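Local coordinates for protein DNA polymerase (Bacillus phage phi29, PDB 2PZS) that replicates viral DNA from a protein primer with high processivity, displacing the non-template strand as it goes and proofreading with a 3'-5' exonuclease, at residues G[11-16]-G[46-51]; G[289-294]-G[341-346]. The protein carries 2 engineered substitutions. One frame throughout, in Å; residues are numbered along the deposited sequence.

Interaction 1: residues G[11-16]-G[46-51]; sequences CAFETT and EFMAWV. Engineered in segment 11-16: Ala-12 (natural residue Asp).
Strand 11-15, which presents Cys-11 and Phe-13, and helix 46-51, which answers with Phe-47, run in nearly opposite directions at 159°, their axes 12.1 Å apart at the closest approach. The CA atoms of Phe-13 and Phe-47 are nearest in register, and no hydrogen bond joins the segments, so side chains alone bridge the gap. The principal contact is a T-shaped pair: the edge of the Phe-13 ring points at one face of Phe-47, with the planes 81° apart and the centroids separated by 5.1 Å. CE2 and CZ of Phe-13 do the touching, and CE2 lies 3.6 Å from Phe-47 CD2, toward the rim of the ring rather than over its middle. Phe-47 reaches this place because its CG is anti to the backbone N (chi1 -179°).

Such a helix laid on one face of a mixed sheet belongs to the ribonuclease H-like fold of proofreading exonucleases. The helix carries the chain from the edge strand 34-41 to strand 57-60, which is parallel to strand 8-15. Cys-11 and Phe-13 turn into the core beneath the helix, while Ala-12 and Glu-14, at positions essential for exonucleolysis, touch helix 160-183; Ala-12 is engineered in place of Asp.

Cys-11 makes a sulfur-aromatic contact at the edge of Phe-47, with Cys-11 SG 3.9 Å from Phe-47 CZ. Trp-50, one turn further along, is met obliquely by the same sulfur, 4.4 Å from Trp-50 CZ3 to Cys-11 SG. Met-48 brings its methyl CE to within 4.3 Å of Phe-13 CZ. Phe-60 and Ala-66 also border the Phe-13 ring, and Trp-50 stacks on Tyr-29 of strand 24-31.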
loop_
_atom_site.group_PDB
_atom_site.type_symbol
_atom_site.label_atom_id
_atom_site.label_comp_id
_atom_site.label_asym_id
_atom_site.label_seq_id
_atom_site.Cartn_x
_atom_site.Cartn_y
_atom_site.Cartn_z
ATOM N N CYS G 11 -0.776 -2.203 -22.419
ATOM C CA CYS G 11 -1.536 -3.390 -22.843
ATOM C C CYS G 11 -2.672 -3.737 -21.903
ATOM O O CYS G 11 -2.683 -3.339 -20.737
ATOM C CB CYS G 11 -0.626 -4.629 -22.924
ATOM S SG CYS G 11 0.687 -4.546 -24.164
ATOM N N ALA G 12 -3.618 -4.519 -22.428
ATOM C CA ALA G 12 -4.781 -4.964 -21.664
ATOM C C ALA G 12 -5.365 -6.190 -22.311
ATOM O O ALA G 12 -5.235 -6.368 -23.539
ATOM C CB ALA G 12 -5.820 -3.877 -21.601
ATOM N N PHE G 13 -5.983 -7.034 -21.477
ATOM C CA PHE G 13 -6.768 -8.171 -21.930
ATOM C C PHE G 13 -8.176 -8.041 -21.395
ATOM O O PHE G 13 -8.381 -7.508 -20.317
ATOM C CB PHE G 13 -6.247 -9.492 -21.360
ATOM C CG PHE G 13 -4.952 -9.992 -21.958
ATOM C CD1 PHE G 13 -4.150 -10.858 -21.224
ATOM C CD2 PHE G 13 -4.537 -9.636 -23.232
ATOM C CE1 PHE G 13 -2.963 -11.344 -21.745
ATOM C CE2 PHE G 13 -3.340 -10.139 -23.749
ATOM C CZ PHE G 13 -2.565 -10.976 -23.010
ATOM N N GLU G 14 -9.144 -8.554 -22.143
ATOM C CA GLU G 14 -10.440 -8.870 -21.589
ATOM C C GLU G 14 -10.589 -10.378 -21.702
ATOM O O GLU G 14 -10.085 -10.994 -22.652
ATOM C CB GLU G 14 -11.557 -8.150 -22.332
ATOM C CG GLU G 14 -11.482 -6.608 -22.258
ATOM C CD GLU G 14 -11.977 -6.048 -20.949
ATOM O OE1 GLU G 14 -13.046 -6.479 -20.482
ATOM O OE2 GLU G 14 -11.316 -5.157 -20.396
ATOM N N THR G 15 -11.285 -10.978 -20.739
ATOM C CA THR G 15 -11.269 -12.435 -20.592
ATOM C C THR G 15 -12.622 -13.027 -20.188
ATOM O O THR G 15 -13.466 -12.342 -19.634
ATOM C CB THR G 15 -10.175 -12.832 -19.584
ATOM O OG1 THR G 15 -10.524 -12.351 -18.280
ATOM C CG2 THR G 15 -8.844 -12.211 -19.975
ATOM N N THR G 16 -12.824 -14.309 -20.490
ATOM C CA THR G 16 -14.089 -14.988 -20.176
ATOM C C THR G 16 -14.182 -15.371 -18.701
ATOM O O THR G 16 -13.218 -15.302 -17.976
ATOM C CB THR G 16 -14.275 -16.251 -21.022
ATOM O OG1 THR G 16 -13.206 -17.175 -20.758
ATOM C CG2 THR G 16 -14.345 -15.902 -22.525
ATOM N N GLU G 46 -2.295 -14.510 -31.518
ATOM C CA GLU G 46 -1.914 -13.355 -32.308
ATOM C C GLU G 46 -1.199 -12.302 -31.449
ATOM O O GLU G 46 -0.177 -11.747 -31.853
ATOM C CB GLU G 46 -3.153 -12.762 -32.967
ATOM C CG GLU G 46 -2.877 -11.947 -34.181
ATOM C CD GLU G 46 -4.166 -11.471 -34.814
ATOM O OE1 GLU G 46 -4.509 -12.015 -35.898
ATOM O OE2 GLU G 46 -4.852 -10.586 -34.207
ATOM N N PHE G 47 -1.726 -12.035 -30.256
ATOM C CA PHE G 47 -1.047 -11.125 -29.334
ATOM C C PHE G 47 0.353 -11.644 -29.055
ATOM O O PHE G 47 1.341 -10.955 -29.263
ATOM C CB PHE G 47 -1.821 -10.968 -28.029
ATOM C CG PHE G 47 -1.171 -10.029 -27.056
ATOM C CD1 PHE G 47 -1.185 -8.661 -27.285
ATOM C CD2 PHE G 47 -0.516 -10.513 -25.923
ATOM C CE1 PHE G 47 -0.561 -7.773 -26.386
ATOM C CE2 PHE G 47 0.104 -9.647 -25.020
ATOM C CZ PHE G 47 0.085 -8.274 -25.252
ATOM N N MET G 48 0.417 -12.894 -28.632
ATOM C CA MET G 48 1.672 -13.504 -28.225
ATOM C C MET G 48 2.669 -13.655 -29.388
ATOM O O MET G 48 3.868 -13.546 -29.167
ATOM C CB MET G 48 1.399 -14.839 -27.544
ATOM C CG MET G 48 2.062 -14.992 -26.182
ATOM S SD MET G 48 1.626 -13.771 -24.962
ATOM C CE MET G 48 -0.131 -13.882 -25.090
ATOM N N ALA G 49 2.193 -13.881 -30.615
ATOM C CA ALA G 49 3.091 -13.834 -31.813
ATOM C C ALA G 49 3.790 -12.479 -31.920
ATOM O O ALA G 49 4.967 -12.388 -32.295
ATOM C CB ALA G 49 2.324 -14.122 -33.109
ATOM N N TRP G 50 3.047 -11.427 -31.580
ATOM C CA TRP G 50 3.567 -10.067 -31.583
ATOM C C TRP G 50 4.531 -9.866 -30.408
ATOM O O TRP G 50 5.643 -9.331 -30.585
ATOM C CB TRP G 50 2.407 -9.059 -31.570
ATOM C CG TRP G 50 2.798 -7.657 -31.295
ATOM C CD1 TRP G 50 3.251 -6.722 -32.201
ATOM C CD2 TRP G 50 2.762 -7.005 -30.028
ATOM N NE1 TRP G 50 3.499 -5.532 -31.559
ATOM C CE2 TRP G 50 3.209 -5.677 -30.227
ATOM C CE3 TRP G 50 2.401 -7.413 -28.743
ATOM C CZ2 TRP G 50 3.308 -4.767 -29.188
ATOM C CZ3 TRP G 50 2.491 -6.506 -27.707
ATOM C CH2 TRP G 50 2.942 -5.200 -27.932
ATOM N N VAL G 51 4.128 -10.324 -29.224
ATOM C CA VAL G 51 4.987 -10.237 -28.038
ATOM C C VAL G 51 6.369 -10.795 -28.336
ATOM O O VAL G 51 7.358 -10.206 -27.959
ATOM C CB VAL G 51 4.395 -10.993 -26.822
ATOM C CG1 VAL G 51 5.380 -10.967 -25.639
ATOM C CG2 VAL G 51 3.037 -10.389 -26.406
#

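Interaction 2: residues G[289-294]-G[341-346]; sequences RCEFEL and DLYNVE
A beta bulge interrupts the antiparallel pairing of strand 289-294 with 341-346, in what is probably the TPR1 insertion of protein-primed polymerases. Glu-291 pairs with Tyr-343 and Arg-289 with Glu-346, so the second segment has one residue more between these pairs. The corner falls at Asn-344, whose backbone is left-handed (phi 54°).

Paired amides hold both sides of the bulge: Glu-346 N reaches Arg-289 O at 2.8 Å, and Tyr-343 N reaches Glu-291 O at 3.0 Å. Glu-291 also grips the corner directly. Its OE1 accepts a hydrogen bond from Asn-344 ND2 at 2.8 Å, approached from above the carboxylate plane, while its CB lies over one face of the Tyr-343 ring in a CH-pi contact, 3.8 Å from the centroid. Tyr-343 is folded over the neighbouring strand by a chi1 of 63°. Beyond the bulge, Arg-289 and Glu-346 lie side by side, linked by a salt bridge (Arg-289 NH1 to Glu-346 OE2, 3.2 Å). On the other face, Leu-342 CD2 meets Phe-292 CB at 3.6 Å and also Cys-290 SG.

Leu-342 also packs on Leu-333 and Met-336 of helix 330-339, Arg-289 NE bridges to Asp-325, and strand 324-329 pairs along the far side of strand 283-294.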
loop_
_atom_site.group_PDB
_atom_site.type_symbol
_atom_site.label_atom_id
_atom_site.label_comp_id
_atom_site.label_asym_id
_atom_site.label_seq_id
_atom_site.Cartn_x
_atom_site.Cartn_y
_atom_site.Cartn_z
ATOM N N ARG G 289 11.935 -7.623 28.459
ATOM C CA ARG G 289 10.888 -8.540 28.892
ATOM C C ARG G 289 10.266 -7.881 30.110
ATOM O O ARG G 289 10.993 -7.363 30.962
ATOM C CB ARG G 289 11.470 -9.894 29.297
ATOM C CG ARG G 289 11.409 -10.979 28.226
ATOM C CD ARG G 289 12.305 -12.176 28.602
ATOM N NE ARG G 289 13.166 -12.538 27.477
ATOM C CZ ARG G 289 14.447 -12.911 27.554
ATOM N NH1 ARG G 289 15.082 -12.994 28.724
ATOM N NH2 ARG G 289 15.114 -13.195 26.432
ATOM N N CYS G 290 8.948 -7.889 30.223
ATOM C CA CYS G 290 8.342 -7.259 31.381
ATOM C C CYS G 290 6.891 -7.626 31.607
ATOM O O CYS G 290 6.277 -8.311 30.785
ATOM C CB CYS G 290 8.420 -5.755 31.221
ATOM S SG CYS G 290 7.300 -5.199 29.969
ATOM N N GLU G 291 6.371 -7.153 32.739
ATOM C CA GLU G 291 4.951 -7.137 33.027
ATOM C C GLU G 291 4.517 -5.671 33.031
ATOM O O GLU G 291 5.370 -4.790 33.098
ATOM C CB GLU G 291 4.694 -7.777 34.392
ATOM C CG GLU G 291 5.420 -9.105 34.584
ATOM C CD GLU G 291 5.112 -9.766 35.911
ATOM O OE1 GLU G 291 6.071 -10.038 36.684
ATOM O OE2 GLU G 291 3.918 -10.014 36.179
ATOM N N PHE G 292 3.206 -5.409 32.959
ATOM C CA PHE G 292 2.685 -4.022 32.937
ATOM C C PHE G 292 1.196 -3.863 33.285
ATOM O O PHE G 292 0.422 -4.811 33.263
ATOM C CB PHE G 292 2.921 -3.383 31.566
ATOM C CG PHE G 292 2.334 -4.164 30.430
ATOM C CD1 PHE G 292 0.964 -4.175 30.210
ATOM C CD2 PHE G 292 3.164 -4.896 29.569
ATOM C CE1 PHE G 292 0.425 -4.915 29.159
ATOM C CE2 PHE G 292 2.635 -5.633 28.502
ATOM C CZ PHE G 292 1.267 -5.648 28.297
ATOM N N GLU G 293 0.812 -2.624 33.564
ATOM C CA GLU G 293 -0.571 -2.283 33.877
ATOM C C GLU G 293 -0.889 -0.914 33.291
ATOM O O GLU G 293 -0.124 0.025 33.487
ATOM C CB GLU G 293 -0.764 -2.251 35.397
ATOM C CG GLU G 293 -2.139 -2.645 35.850
ATOM C CD GLU G 293 -2.449 -4.096 35.562
ATOM O OE1 GLU G 293 -1.557 -4.958 35.755
ATOM O OE2 GLU G 293 -3.592 -4.378 35.143
ATOM N N LEU G 294 -1.998 -0.804 32.556
ATOM C CA LEU G 294 -2.480 0.506 32.068
ATOM C C LEU G 294 -2.925 1.366 33.262
ATOM O O LEU G 294 -3.622 0.882 34.166
ATOM C CB LEU G 294 -3.646 0.328 31.084
ATOM C CG LEU G 294 -4.074 1.526 30.226
ATOM C CD1 LEU G 294 -2.947 1.971 29.303
ATOM C CD2 LEU G 294 -5.295 1.177 29.401
ATOM N N ASP G 341 2.072 1.461 33.836
ATOM C CA ASP G 341 3.036 1.103 34.862
ATOM C C ASP G 341 3.734 -0.178 34.396
ATOM O O ASP G 341 3.098 -1.225 34.294
ATOM C CB ASP G 341 2.342 0.872 36.201
ATOM C CG ASP G 341 1.988 2.160 36.891
ATOM O OD1 ASP G 341 2.906 2.987 37.109
ATOM O OD2 ASP G 341 0.793 2.347 37.213
ATOM N N LEU G 342 5.023 -0.060 34.067
ATOM C CA LEU G 342 5.874 -1.185 33.695
ATOM C C LEU G 342 6.616 -1.648 34.924
ATOM O O LEU G 342 7.187 -0.835 35.657
ATOM C CB LEU G 342 6.901 -0.765 32.650
ATOM C CG LEU G 342 6.370 -0.388 31.270
ATOM C CD1 LEU G 342 7.440 0.356 30.481
ATOM C CD2 LEU G 342 5.915 -1.630 30.521
ATOM N N TYR G 343 6.630 -2.952 35.158
ATOM C CA TYR G 343 7.298 -3.459 36.322
ATOM C C TYR G 343 7.950 -4.790 36.071
ATOM O O TYR G 343 7.582 -5.496 35.140
ATOM C CB TYR G 343 6.334 -3.523 37.510
ATOM C CG TYR G 343 5.152 -4.463 37.367
ATOM C CD1 TYR G 343 5.127 -5.686 38.043
ATOM C CD2 TYR G 343 4.040 -4.113 36.605
ATOM C CE1 TYR G 343 4.036 -6.553 37.949
ATOM C CE2 TYR G 343 2.948 -4.974 36.498
ATOM C CZ TYR G 343 2.957 -6.199 37.173
ATOM O OH TYR G 343 1.892 -7.064 37.076
ATOM N N ASN G 344 8.930 -5.105 36.923
ATOM C CA ASN G 344 9.771 -6.289 36.789
ATOM C C ASN G 344 10.404 -6.323 35.400
ATOM O O ASN G 344 10.355 -7.333 34.695
ATOM C CB ASN G 344 8.963 -7.561 37.082
ATOM C CG ASN G 344 8.258 -7.512 38.441
ATOM O OD1 ASN G 344 8.634 -6.734 39.323
ATOM N ND2 ASN G 344 7.237 -8.348 38.613
ATOM N N VAL G 345 11.002 -5.200 35.010
ATOM C CA VAL G 345 11.552 -5.056 33.657
ATOM C C VAL G 345 12.966 -5.612 33.535
ATOM O O VAL G 345 13.863 -5.234 34.269
ATOM C CB VAL G 345 11.569 -3.589 33.179
ATOM C CG1 VAL G 345 12.281 -3.493 31.845
ATOM C CG2 VAL G 345 10.147 -3.047 33.083
ATOM N N GLU G 346 13.139 -6.502 32.577
ATOM C CA GLU G 346 14.417 -7.097 32.299
ATOM C C GLU G 346 14.939 -6.438 31.037
ATOM O O GLU G 346 14.344 -6.557 29.978
ATOM C CB GLU G 346 14.228 -8.597 32.100
ATOM C CG GLU G 346 15.495 -9.401 32.015
ATOM C CD GLU G 346 15.222 -10.847 31.643
ATOM O OE1 GLU G 346 14.034 -11.257 31.676
ATOM O OE2 GLU G 346 16.192 -11.569 31.313
#

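Overall arrangement
The two contacts lie in series along the chain, neither nested nor crossing. From the N terminus, interaction 1 comes first: strand 8-15 is left, strand 24-31 comes back antiparallel beside it, strand 34-41 turns back again along the outer edge of 24-31, and helix 44-54 then closes the loop. Interaction 2 opens much later. There strand 283-294 is followed by strand 324-329 and helix 330-339 before strand 340-356 returns alongside it. One closure thus fastens a helix to a sheet, the other a strand to a strand. Their centres are 60 Å apart, on opposite sides of the chain's centre, so each lies wholly within its own region, exonuclease for one and polymerization for the other.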